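Local coordinates for protein MDM10 isoform 1 (Saccharomyces cerevisiae, PDB 7BTX) that serves in the ERMES complex, which tethers the endoplasmic reticulum to mitochondria, and takes part in late steps of TOM complex assembly in the outer membrane, at residues C293-F298 and N306-C311; L35-P40 and V415-T420. All coordinates share one frame; numbering follows the deposited sequence.

Contact 1: C293-F298 and N306-C311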
ATOM      1  N   CYS D 293      -3.218 -36.704 -20.541  1.00 55.27           N
ATOM      2  CA  CYS D 293      -4.558 -36.701 -19.945  1.00 55.27           C
ATOM      3  C   CYS D 293      -5.490 -35.914 -20.863  1.00 55.27           C
ATOM      4  O   CYS D 293      -5.284 -34.725 -21.098  1.00 55.27           O
ATOM      5  CB  CYS D 293      -4.549 -36.105 -18.549  1.00 55.27           C
ATOM      6  SG  CYS D 293      -6.161 -36.021 -17.754  1.00 55.27           S
ATOM      7  N   ALA D 294      -6.532 -36.582 -21.354  1.00 50.98           N
ATOM      8  CA  ALA D 294      -7.499 -35.946 -22.245  1.00 50.98           C
ATOM      9  C   ALA D 294      -8.899 -36.020 -21.637  1.00 50.98           C
ATOM     10  O   ALA D 294      -9.660 -36.964 -21.845  1.00 50.98           O
ATOM     11  CB  ALA D 294      -7.458 -36.599 -23.618  1.00 50.98           C
ATOM     12  N   LYS D 295      -9.247 -34.987 -20.884  1.00 51.21           N
ATOM     13  CA  LYS D 295     -10.569 -34.938 -20.275  1.00 51.21           C
ATOM     14  C   LYS D 295     -11.590 -34.400 -21.262  1.00 51.21           C
ATOM     15  O   LYS D 295     -11.425 -33.300 -21.794  1.00 51.21           O
ATOM     16  CB  LYS D 295     -10.553 -34.070 -19.026  1.00 51.21           C
ATOM     17  CG  LYS D 295     -11.933 -33.755 -18.496  1.00 51.21           C
ATOM     18  CD  LYS D 295     -11.887 -33.222 -17.087  1.00 51.21           C
ATOM     19  CE  LYS D 295     -11.600 -31.744 -17.076  1.00 51.21           C
ATOM     20  NZ  LYS D 295     -11.643 -31.187 -15.700  1.00 51.21           N
ATOM     21  N   TYR D 296     -12.652 -35.160 -21.497  1.00 57.65           N
ATOM     22  CA  TYR D 296     -13.802 -34.691 -22.263  1.00 57.65           C
ATOM     23  C   TYR D 296     -14.934 -34.420 -21.287  1.00 57.65           C
ATOM     24  O   TYR D 296     -15.485 -35.351 -20.697  1.00 57.65           O
ATOM     25  CB  TYR D 296     -14.238 -35.702 -23.317  1.00 57.65           C
ATOM     26  CG  TYR D 296     -15.554 -35.326 -23.956  1.00 57.65           C
ATOM     27  CD1 TYR D 296     -15.658 -34.195 -24.752  1.00 57.65           C
ATOM     28  CD2 TYR D 296     -16.695 -36.089 -23.751  1.00 57.65           C
ATOM     29  CE1 TYR D 296     -16.854 -33.839 -25.333  1.00 57.65           C
ATOM     30  CE2 TYR D 296     -17.899 -35.742 -24.329  1.00 57.65           C
ATOM     31  CZ  TYR D 296     -17.970 -34.615 -25.118  1.00 57.65           C
ATOM     32  OH  TYR D 296     -19.163 -34.260 -25.700  1.00 57.65           O
ATOM     33  N   ASP D 297     -15.283 -33.154 -21.126  1.00 60.26           N
ATOM     34  CA  ASP D 297     -16.342 -32.773 -20.213  1.00 60.26           C
ATOM     35  C   ASP D 297     -17.655 -32.663 -20.979  1.00 60.26           C
ATOM     36  O   ASP D 297     -17.683 -32.672 -22.212  1.00 60.26           O
ATOM     37  CB  ASP D 297     -15.973 -31.464 -19.526  1.00 60.26           C
ATOM     38  CG  ASP D 297     -16.665 -31.289 -18.207  1.00 60.26           C
ATOM     39  OD1 ASP D 297     -16.021 -31.531 -17.168  1.00 60.26           O
ATOM     40  OD2 ASP D 297     -17.850 -30.904 -18.206  1.00 60.26           O
ATOM     41  N   PHE D 298     -18.763 -32.563 -20.247  1.00 67.17           N
ATOM     42  CA  PHE D 298     -20.081 -32.464 -20.862  1.00 67.17           C
ATOM     43  C   PHE D 298     -21.054 -31.797 -19.896  1.00 67.17           C
ATOM     44  O   PHE D 298     -20.649 -31.335 -18.828  1.00 67.17           O
ATOM     45  CB  PHE D 298     -20.586 -33.851 -21.280  1.00 67.17           C
ATOM     46  CG  PHE D 298     -21.605 -33.820 -22.383  1.00 67.17           C
ATOM     47  CD1 PHE D 298     -21.340 -33.161 -23.573  1.00 67.17           C
ATOM     48  CD2 PHE D 298     -22.846 -34.410 -22.208  1.00 67.17           C
ATOM     49  CE1 PHE D 298     -22.286 -33.116 -24.586  1.00 67.17           C
ATOM     50  CE2 PHE D 298     -23.797 -34.367 -23.215  1.00 67.17           C
ATOM     51  CZ  PHE D 298     -23.514 -33.720 -24.406  1.00 67.17           C
ATOM     52  N   ASN D 306     -16.611 -29.632 -23.699  1.00 59.44           N
ATOM     53  CA  ASN D 306     -15.288 -29.091 -23.424  1.00 59.44           C
ATOM     54  C   ASN D 306     -14.282 -30.205 -23.660  1.00 59.44           C
ATOM     55  O   ASN D 306     -14.628 -31.381 -23.538  1.00 59.44           O
ATOM     56  CB  ASN D 306     -15.191 -28.560 -21.994  1.00 59.44           C
ATOM     57  CG  ASN D 306     -14.044 -27.591 -21.808  1.00 59.44           C
ATOM     58  OD1 ASN D 306     -13.084 -27.587 -22.576  1.00 59.44           O
ATOM     59  ND2 ASN D 306     -14.135 -26.762 -20.777  1.00 59.44           N
ATOM     60  N   LEU D 307     -13.042 -29.867 -24.003  1.00 53.02           N
ATOM     61  CA  LEU D 307     -12.070 -30.932 -24.236  1.00 53.02           C
ATOM     62  C   LEU D 307     -10.699 -30.417 -23.798  1.00 53.02           C
ATOM     63  O   LEU D 307      -9.958 -29.789 -24.553  1.00 53.02           O
ATOM     64  CB  LEU D 307     -12.060 -31.390 -25.692  1.00 53.02           C
ATOM     65  CG  LEU D 307     -11.119 -32.547 -26.030  1.00 53.02           C
ATOM     66  CD1 LEU D 307     -11.641 -33.843 -25.454  1.00 53.02           C
ATOM     67  CD2 LEU D 307     -10.951 -32.673 -27.524  1.00 53.02           C
ATOM     68  N   SER D 308     -10.347 -30.712 -22.552  1.00 50.02           N
ATOM     69  CA  SER D 308      -9.060 -30.298 -22.031  1.00 50.02           C
ATOM     70  C   SER D 308      -7.979 -31.277 -22.474  1.00 50.02           C
ATOM     71  O   SER D 308      -8.253 -32.341 -23.025  1.00 50.02           O
ATOM     72  CB  SER D 308      -9.121 -30.181 -20.515  1.00 50.02           C
ATOM     73  OG  SER D 308     -10.057 -29.194 -20.128  1.00 50.02           O
ATOM     74  N   PHE D 309      -6.731 -30.904 -22.235  1.00 52.00           N
ATOM     75  CA  PHE D 309      -5.591 -31.754 -22.548  1.00 52.00           C
ATOM     76  C   PHE D 309      -4.521 -31.492 -21.499  1.00 52.00           C
ATOM     77  O   PHE D 309      -4.596 -30.509 -20.759  1.00 52.00           O
ATOM     78  CB  PHE D 309      -5.090 -31.485 -23.974  1.00 52.00           C
ATOM     79  CG  PHE D 309      -5.802 -32.269 -25.024  1.00 52.00           C
ATOM     80  CD1 PHE D 309      -5.508 -33.605 -25.226  1.00 52.00           C
ATOM     81  CD2 PHE D 309      -6.763 -31.669 -25.816  1.00 52.00           C
ATOM     82  CE1 PHE D 309      -6.166 -34.333 -26.197  1.00 52.00           C
ATOM     83  CE2 PHE D 309      -7.424 -32.390 -26.789  1.00 52.00           C
ATOM     84  CZ  PHE D 309      -7.125 -33.725 -26.978  1.00 52.00           C
ATOM     85  N   GLY D 310      -3.514 -32.350 -21.443  1.00 52.64           N
ATOM     86  CA  GLY D 310      -2.431 -32.184 -20.496  1.00 52.64           C
ATOM     87  C   GLY D 310      -1.345 -33.196 -20.763  1.00 52.64           C
ATOM     88  O   GLY D 310      -1.626 -34.385 -20.876  1.00 52.64           O
ATOM     89  N   CYS D 311      -0.106 -32.739 -20.881  1.00 56.80           N
ATOM     90  CA  CYS D 311       0.951 -33.534 -21.492  1.00 56.80           C
ATOM     91  C   CYS D 311       2.271 -33.364 -20.748  1.00 56.80           C
ATOM     92  O   CYS D 311       3.253 -32.893 -21.320  1.00 56.80           O
ATOM     93  CB  CYS D 311       1.097 -33.166 -22.968  1.00 56.80           C
ATOM     94  SG  CYS D 311       2.143 -34.276 -23.952  1.00 56.80           S
TER

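Contact 2: L35-P40 and V415-T420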
ATOM      1  N   LEU D  35      -4.057 -31.214 -15.454  1.00 54.61           N
ATOM      2  CA  LEU D  35      -4.883 -30.214 -16.113  1.00 54.61           C
ATOM      3  C   LEU D  35      -4.966 -28.913 -15.338  1.00 54.61           C
ATOM      4  O   LEU D  35      -4.809 -27.836 -15.921  1.00 54.61           O
ATOM      5  CB  LEU D  35      -6.302 -30.748 -16.318  1.00 54.61           C
ATOM      6  CG  LEU D  35      -6.497 -32.103 -16.982  1.00 54.61           C
ATOM      7  CD1 LEU D  35      -7.961 -32.352 -17.103  1.00 54.61           C
ATOM      8  CD2 LEU D  35      -5.835 -32.207 -18.305  1.00 54.61           C
ATOM      9  N   ASP D  36      -5.220 -28.982 -14.033  1.00 54.95           N
ATOM     10  CA  ASP D  36      -5.625 -27.824 -13.248  1.00 54.95           C
ATOM     11  C   ASP D  36      -4.493 -27.249 -12.409  1.00 54.95           C
ATOM     12  O   ASP D  36      -4.738 -26.762 -11.302  1.00 54.95           O
ATOM     13  CB  ASP D  36      -6.804 -28.192 -12.353  1.00 54.95           C
ATOM     14  CG  ASP D  36      -7.974 -28.743 -13.133  1.00 54.95           C
ATOM     15  OD1 ASP D  36      -8.158 -28.333 -14.296  1.00 54.95           O
ATOM     16  OD2 ASP D  36      -8.709 -29.589 -12.585  1.00 54.95           O
ATOM     17  N   PHE D  37      -3.259 -27.281 -12.907  1.00 50.66           N
ATOM     18  CA  PHE D  37      -2.158 -26.707 -12.151  1.00 50.66           C
ATOM     19  C   PHE D  37      -2.211 -25.182 -12.222  1.00 50.66           C
ATOM     20  O   PHE D  37      -3.010 -24.586 -12.949  1.00 50.66           O
ATOM     21  CB  PHE D  37      -0.818 -27.261 -12.636  1.00 50.66           C
ATOM     22  CG  PHE D  37      -0.544 -27.052 -14.097  1.00 50.66           C
ATOM     23  CD1 PHE D  37      -0.880 -28.023 -15.020  1.00 50.66           C
ATOM     24  CD2 PHE D  37       0.105 -25.914 -14.544  1.00 50.66           C
ATOM     25  CE1 PHE D  37      -0.610 -27.846 -16.357  1.00 50.66           C
ATOM     26  CE2 PHE D  37       0.372 -25.735 -15.880  1.00 50.66           C
ATOM     27  CZ  PHE D  37       0.017 -26.701 -16.784  1.00 50.66           C
ATOM     28  N   ARG D  38      -1.341 -24.537 -11.452  1.00 54.65           N
ATOM     29  CA  ARG D  38      -1.417 -23.102 -11.225  1.00 54.65           C
ATOM     30  C   ARG D  38      -0.214 -22.407 -11.843  1.00 54.65           C
ATOM     31  O   ARG D  38       0.925 -22.851 -11.669  1.00 54.65           O
ATOM     32  CB  ARG D  38      -1.496 -22.795  -9.730  1.00 54.65           C
ATOM     33  CG  ARG D  38      -2.062 -21.426  -9.417  1.00 54.65           C
ATOM     34  CD  ARG D  38      -3.475 -21.291  -9.940  1.00 54.65           C
ATOM     35  NE  ARG D  38      -4.409 -22.111  -9.179  1.00 54.65           N
ATOM     36  CZ  ARG D  38      -5.059 -21.693  -8.099  1.00 54.65           C
ATOM     37  NH1 ARG D  38      -4.882 -20.457  -7.654  1.00 54.65           N
ATOM     38  NH2 ARG D  38      -5.889 -22.508  -7.466  1.00 54.65           N
ATOM     39  N   ILE D  39      -0.475 -21.314 -12.551  1.00 50.19           N
ATOM     40  CA  ILE D  39       0.554 -20.496 -13.185  1.00 50.19           C
ATOM     41  C   ILE D  39       0.856 -19.313 -12.274  1.00 50.19           C
ATOM     42  O   ILE D  39      -0.079 -18.677 -11.768  1.00 50.19           O
ATOM     43  CB  ILE D  39       0.101 -20.028 -14.578  1.00 50.19           C
ATOM     44  CG1 ILE D  39      -0.154 -21.225 -15.488  1.00 50.19           C
ATOM     45  CG2 ILE D  39       1.122 -19.110 -15.213  1.00 50.19           C
ATOM     46  CD1 ILE D  39       0.988 -22.169 -15.567  1.00 50.19           C
ATOM     47  N   PRO D  40       2.126 -19.002 -12.010  1.00 49.39           N
ATOM     48  CA  PRO D  40       2.445 -17.792 -11.250  1.00 49.39           C
ATOM     49  C   PRO D  40       2.101 -16.540 -12.038  1.00 49.39           C
ATOM     50  O   PRO D  40       2.146 -16.521 -13.269  1.00 49.39           O
ATOM     51  CB  PRO D  40       3.955 -17.908 -11.023  1.00 49.39           C
ATOM     52  CG  PRO D  40       4.273 -19.336 -11.249  1.00 49.39           C
ATOM     53  CD  PRO D  40       3.329 -19.801 -12.290  1.00 49.39           C
ATOM     54  N   VAL D 415      10.526 -30.467 -15.005  1.00 49.52           N
ATOM     55  CA  VAL D 415       9.160 -30.882 -15.298  1.00 49.52           C
ATOM     56  C   VAL D 415       8.538 -29.831 -16.201  1.00 49.52           C
ATOM     57  O   VAL D 415       8.404 -28.673 -15.796  1.00 49.52           O
ATOM     58  CB  VAL D 415       8.307 -31.043 -14.029  1.00 49.52           C
ATOM     59  CG1 VAL D 415       6.896 -31.397 -14.399  1.00 49.52           C
ATOM     60  CG2 VAL D 415       8.872 -32.095 -13.117  1.00 49.52           C
ATOM     61  N   TRP D 416       8.141 -30.229 -17.402  1.00 47.90           N
ATOM     62  CA  TRP D 416       7.407 -29.367 -18.315  1.00 47.90           C
ATOM     63  C   TRP D 416       5.949 -29.787 -18.321  1.00 47.90           C
ATOM     64  O   TRP D 416       5.647 -30.974 -18.363  1.00 47.90           O
ATOM     65  CB  TRP D 416       7.968 -29.461 -19.730  1.00 47.90           C
ATOM     66  CG  TRP D 416       9.391 -29.088 -19.837  1.00 47.90           C
ATOM     67  CD1 TRP D 416      10.468 -29.873 -19.559  1.00 47.90           C
ATOM     68  CD2 TRP D 416       9.906 -27.827 -20.256  1.00 47.90           C
ATOM     69  NE1 TRP D 416      11.628 -29.174 -19.774  1.00 47.90           N
ATOM     70  CE2 TRP D 416      11.310 -27.914 -20.204  1.00 47.90           C
ATOM     71  CE3 TRP D 416       9.318 -26.629 -20.665  1.00 47.90           C
ATOM     72  CZ2 TRP D 416      12.133 -26.852 -20.551  1.00 47.90           C
ATOM     73  CZ3 TRP D 416      10.136 -25.576 -21.007  1.00 47.90           C
ATOM     74  CH2 TRP D 416      11.530 -25.692 -20.949  1.00 47.90           C
ATOM     75  N   LYS D 417       5.039 -28.816 -18.275  1.00 46.59           N
ATOM     76  CA  LYS D 417       3.623 -29.146 -18.093  1.00 46.59           C
ATOM     77  C   LYS D 417       2.783 -28.257 -19.011  1.00 46.59           C
ATOM     78  O   LYS D 417       2.673 -27.053 -18.790  1.00 46.59           O
ATOM     79  CB  LYS D 417       3.201 -28.981 -16.642  1.00 46.59           C
ATOM     80  CG  LYS D 417       3.669 -30.068 -15.703  1.00 46.59           C
ATOM     81  CD  LYS D 417       3.536 -29.638 -14.261  1.00 46.59           C
ATOM     82  CE  LYS D 417       2.104 -29.753 -13.789  1.00 46.59           C
ATOM     83  NZ  LYS D 417       1.711 -31.168 -13.565  1.00 46.59           N
ATOM     84  N   LEU D 418       2.169 -28.869 -20.017  1.00 47.53           N
ATOM     85  CA  LEU D 418       1.213 -28.166 -20.857  1.00 47.53           C
ATOM     86  C   LEU D 418      -0.214 -28.539 -20.462  1.00 47.53           C
ATOM     87  O   LEU D 418      -0.466 -29.615 -19.923  1.00 47.53           O
ATOM     88  CB  LEU D 418       1.439 -28.491 -22.331  1.00 47.53           C
ATOM     89  CG  LEU D 418       2.560 -27.812 -23.119  1.00 47.53           C
ATOM     90  CD1 LEU D 418       3.932 -28.401 -22.817  1.00 47.53           C
ATOM     91  CD2 LEU D 418       2.260 -27.891 -24.599  1.00 47.53           C
ATOM     92  N   SER D 419      -1.158 -27.634 -20.729  1.00 47.47           N
ATOM     93  CA  SER D 419      -2.571 -27.955 -20.551  1.00 47.47           C
ATOM     94  C   SER D 419      -3.474 -27.093 -21.421  1.00 47.47           C
ATOM     95  O   SER D 419      -3.759 -25.943 -21.082  1.00 47.47           O
ATOM     96  CB  SER D 419      -3.008 -27.805 -19.095  1.00 47.47           C
ATOM     97  OG  SER D 419      -3.078 -26.448 -18.717  1.00 47.47           O
ATOM     98  N   THR D 420      -3.962 -27.657 -22.519  1.00 50.46           N
ATOM     99  CA  THR D 420      -4.791 -26.911 -23.453  1.00 50.46           C
ATOM    100  C   THR D 420      -6.263 -27.048 -23.094  1.00 50.46           C
ATOM    101  O   THR D 420      -6.752 -28.149 -22.859  1.00 50.46           O
ATOM    102  CB  THR D 420      -4.560 -27.432 -24.869  1.00 50.46           C
ATOM    103  OG1 THR D 420      -3.159 -27.417 -25.161  1.00 50.46           O
ATOM    104  CG2 THR D 420      -5.286 -26.568 -25.885  1.00 50.46           C
TER

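Contact 1: C293-F298 and N306-C311
C293 and G310 meet at one end of an antiparallel hairpin in the wall of this mitochondrial β-barrel, where C293 N donates to G310 O at 2.8 Å. The C293 side chain sits against L34 and T281, on the face that K295 and D297 share. A294 turns to the other face, and its CB rests 3.7 Å from F309 CE1, a small apolar contact beside the larger ring. At K295 the carbonyl does the work: S308 N reaches K295 O at 2.9 Å, almost in line with the C=O bond (163°), and the CA of L307 lies close to the same oxygen. Y296 pairs with L307 as a non-hydrogen-bonded pair. With CG anti to the backbone N (chi1 171°), the Y296 ring is set beside its own carbonyl carbon and presents its edge to L307 CD1, which lies 3.8 Å from Y296 CB; the two side chains cross at about a right angle. The Y296 hydroxyl is hydrogen-bonded to S305 in the connecting loop. D297 forms the hydrogen-bonded pair with N306: D297 N comes to N306 O at 3.1 Å from well above the carbonyl plane, while their CB atoms lie 3.9 Å apart. The chemistry is thus divided: backbone bonds hold the strands together, A294, Y296, L307 and F309 give one face a largely apolar character, probably toward lipid, and K295, D297, N306 and S308 make the other polar.

Contact 2: L35-P40 and V415-T420
F37 lays its ring against K417 and S419, pinning the N-terminal loop that follows helix 30-33 to the inner wall of the barrel at strand 413-420. From CB outward, the F37 side chain first meets the aliphatic end of the lysine: K417 CE is 4.0 Å from F37 CB and 3.7 Å from F37 CD1. With chi1 at 57°, F37 CG is tucked between the backbone N and the carbonyl carbon, and the ring leans toward the strand. K417 runs past it in the opposite direction; its bend at chi3 (78°) brings CE over one face as a CH-pi contact, 4.1 Å from the F37 ring centroid and 29° off its normal, and the further bend at chi4 turns NZ toward T33 O and a salt bridge with E312. Farther out, F37 CE1 touches S419 CB at 3.6 Å, and L418 O lies at the ring edge, in its plane. K428, from the next strand, adds a cation-pi contact to F37 and hydrogen bonds to the carbonyls of L35 and F37. An alanine at F37 would take away the surface under the K417 methylenes, and would probably leave the K428 ammonium without its aromatic partner and the loop more weakly attached to the strand, although T33 and E312 would still hold K417 NZ. At the far end of the ring, F37 CZ stops 3.3 Å from K417 O and 3.7 Å from S419 OG.

Overall arrangement
Contacts 1 and 2 lie on the same side of the chain's centre, with their own centres 13 Å apart. In sequence, contact 1 is nested within contact 2: the loop 35-40 comes first, then 293-298 and 306-311, and last 415-420. In the wall, 306-311 lies between its hairpin partner and strand 413-420, which it joins through a probable hydrogen bond from C311 N to L418 O. L35 bridges the two contacts from inside, packing on K295 and on the backbone of F309. The N-terminal loop therefore spans neighbouring strands of one continuous barrel wall, tying the start of the chain to wall strands formed hundreds of residues later.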